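Local coordinates for Nsp15 (Middle East respiratory syndrome-related coronavirus, PDB 5YVD), which probably cleaves viral RNA on the 3' side of uridylates, as a hexameric endoribonuclease of the EndoU family, at residues H273-T278 with C289-L294. Sequence-based numbering, arbitrary orientation.
Sequences HNYFIT and CSVIDL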
loop_
_atom_site.group_PDB
_atom_site.type_symbol
_atom_site.label_atom_id
_atom_site.label_comp_id
_atom_site.label_asym_id
_atom_site.label_seq_id
_atom_site.Cartn_x
_atom_site.Cartn_y
_atom_site.Cartn_z
ATOM N N HIS A 273 -8.241 29.761 -12.777
ATOM C CA HIS A 273 -7.868 28.424 -13.151
ATOM C C HIS A 273 -6.752 28.476 -14.206
ATOM O O HIS A 273 -6.772 29.320 -15.112
ATOM C CB HIS A 273 -9.091 27.696 -13.727
ATOM C CG HIS A 273 -10.127 27.331 -12.707
ATOM N ND1 HIS A 273 -10.296 26.048 -12.242
ATOM C CD2 HIS A 273 -11.044 28.081 -12.064
ATOM C CE1 HIS A 273 -11.278 26.017 -11.365
ATOM N NE2 HIS A 273 -11.751 27.240 -11.239
ATOM N N ASN A 274 -5.797 27.551 -14.097
ATOM C CA ASN A 274 -4.677 27.485 -15.019
ATOM C C ASN A 274 -4.721 26.205 -15.799
ATOM O O ASN A 274 -4.772 25.146 -15.223
ATOM C CB ASN A 274 -3.357 27.528 -14.249
ATOM C CG ASN A 274 -3.039 28.902 -13.669
ATOM O OD1 ASN A 274 -3.576 29.919 -14.095
ATOM N ND2 ASN A 274 -2.135 28.928 -12.691
ATOM N N TYR A 275 -4.661 26.306 -17.116
ATOM C CA TYR A 275 -4.760 25.136 -17.980
ATOM C C TYR A 275 -3.531 25.001 -18.868
ATOM O O TYR A 275 -2.886 25.982 -19.216
ATOM C CB TYR A 275 -6.035 25.179 -18.846
ATOM C CG TYR A 275 -7.321 25.194 -18.038
ATOM C CD1 TYR A 275 -8.039 26.363 -17.878
ATOM C CD2 TYR A 275 -7.820 24.038 -17.426
ATOM C CE1 TYR A 275 -9.215 26.404 -17.141
ATOM C CE2 TYR A 275 -9.004 24.072 -16.683
ATOM C CZ TYR A 275 -9.686 25.275 -16.545
ATOM O OH TYR A 275 -10.836 25.374 -15.811
ATOM N N PHE A 276 -3.237 23.750 -19.212
ATOM C CA PHE A 276 -2.206 23.371 -20.157
ATOM C C PHE A 276 -2.970 22.990 -21.425
ATOM O O PHE A 276 -3.515 21.896 -21.504
ATOM C CB PHE A 276 -1.476 22.174 -19.570
ATOM C CG PHE A 276 -0.300 21.708 -20.356
ATOM C CD1 PHE A 276 0.989 21.908 -19.870
ATOM C CD2 PHE A 276 -0.464 20.990 -21.527
ATOM C CE1 PHE A 276 2.095 21.442 -20.565
ATOM C CE2 PHE A 276 0.648 20.522 -22.224
ATOM C CZ PHE A 276 1.927 20.757 -21.745
ATOM N N ILE A 277 -3.048 23.903 -22.392
ATOM C CA ILE A 277 -3.949 23.723 -23.517
ATOM C C ILE A 277 -3.232 23.501 -24.827
ATOM O O ILE A 277 -2.208 24.123 -25.129
ATOM C CB ILE A 277 -4.914 24.909 -23.709
ATOM C CG1 ILE A 277 -5.333 25.480 -22.362
ATOM C CG2 ILE A 277 -6.147 24.472 -24.512
ATOM C CD1 ILE A 277 -6.499 26.441 -22.462
ATOM N N THR A 278 -3.828 22.625 -25.620
ATOM C CA THR A 278 -3.313 22.283 -26.926
ATOM C C THR A 278 -4.470 22.280 -27.914
ATOM O O THR A 278 -5.566 21.850 -27.582
ATOM C CB THR A 278 -2.642 20.896 -26.876
ATOM O OG1 THR A 278 -1.832 20.803 -25.698
ATOM C CG2 THR A 278 -1.783 20.643 -28.107
ATOM N N CYS A 289 -2.212 28.719 -19.302
ATOM C CA CYS A 289 -3.191 29.646 -19.823
ATOM C C CYS A 289 -4.137 29.932 -18.691
ATOM O O CYS A 289 -4.957 29.084 -18.334
ATOM C CB CYS A 289 -3.951 29.034 -21.007
ATOM S SG CYS A 289 -5.156 30.178 -21.759
ATOM N N SER A 290 -4.013 31.118 -18.110
ATOM C CA SER A 290 -4.826 31.511 -16.977
ATOM C C SER A 290 -6.230 31.936 -17.433
ATOM O O SER A 290 -6.395 32.682 -18.402
ATOM C CB SER A 290 -4.118 32.626 -16.208
ATOM O OG SER A 290 -3.362 33.458 -17.081
ATOM N N VAL A 291 -7.252 31.468 -16.726
ATOM C CA VAL A 291 -8.620 31.655 -17.184
ATOM C C VAL A 291 -9.563 32.046 -16.061
ATOM O O VAL A 291 -9.585 31.410 -15.013
ATOM C CB VAL A 291 -9.142 30.366 -17.852
ATOM C CG1 VAL A 291 -10.579 30.553 -18.328
ATOM C CG2 VAL A 291 -8.234 29.967 -19.005
ATOM N N ILE A 292 -10.362 33.079 -16.310
ATOM C CA ILE A 292 -11.414 33.512 -15.387
ATOM C C ILE A 292 -12.764 33.359 -16.070
ATOM O O ILE A 292 -12.902 33.651 -17.254
ATOM C CB ILE A 292 -11.278 34.993 -15.026
ATOM C CG1 ILE A 292 -9.820 35.373 -14.852
ATOM C CG2 ILE A 292 -12.031 35.314 -13.752
ATOM C CD1 ILE A 292 -9.165 34.732 -13.632
ATOM N N ASP A 293 -13.757 32.926 -15.314
ATOM C CA ASP A 293 -15.120 32.821 -15.805
ATOM C C ASP A 293 -15.931 34.009 -15.299
ATOM O O ASP A 293 -16.697 33.896 -14.350
ATOM C CB ASP A 293 -15.735 31.503 -15.339
ATOM C CG ASP A 293 -17.188 31.379 -15.696
ATOM O OD1 ASP A 293 -17.880 30.588 -15.045
ATOM O OD2 ASP A 293 -17.649 32.049 -16.636
ATOM N N LEU A 294 -15.741 35.159 -15.921
ATOM C CA LEU A 294 -16.592 36.307 -15.634
ATOM C C LEU A 294 -17.768 36.313 -16.588
ATOM O O LEU A 294 -17.643 35.886 -17.738
ATOM C CB LEU A 294 -15.828 37.617 -15.807
ATOM C CG LEU A 294 -14.657 37.794 -14.854
ATOM C CD1 LEU A 294 -13.699 38.850 -15.416
ATOM C CD2 LEU A 294 -15.141 38.139 -13.441
#
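Tyr275 and Cys289 pair through both backbone groups, as do His273 and Val291, and these two antiparallel hydrogen-bonded pairs define the open end of the hairpin formed by strands 273-279 and 285-291 in the endoribonuclease domain. The four bonds differ in geometry. Cys289 N reaches Tyr275 O at 2.8 Å in the carbonyl plane, whereas Tyr275 N, 3.0 Å from Cys289 O, stands above that carbonyl's plane. At the other pair His273 N meets Val291 O at 3.1 Å with an almost straight N-H...O angle of 172°. The axes of strands 273-278 and 289-291 run 143° apart, short of strictly antiparallel.

Packing is densest on the face carrying Tyr275, Ile277, Cys289 and Val291. With CG anti to its carbonyl carbon (chi1 -61°), Tyr275 presents a ring edge to Val291: Val291 CG2 lies near the ring plane, 3.8 Å from Tyr275 CD1, and the side chains cross at about a right angle. Beside them Ile277 CD1 touches Cys289 CB at 3.9 Å. Helix 248-255 backs this face, Leu251 meeting Tyr275 and Ile277, Leu248 meeting Val291. At its polar margin, His273 ND1 is hydrogen-bonded to Glu264 OE2.

On the reverse face Asn274 and Ser290, both partly exposed, meet more loosely as the non-hydrogen-bonded pair: Asn274 OD1 approaches Ser290 CB at 3.5 Å without a side-chain hydrogen bond between the two residues. The chemistry thus divides the work: backbone bonds set the register, apolar contacts join the centre of one face to helix 248-255, and His273 gives that face a polar edge, while Asn274 and Ser290 face the other way.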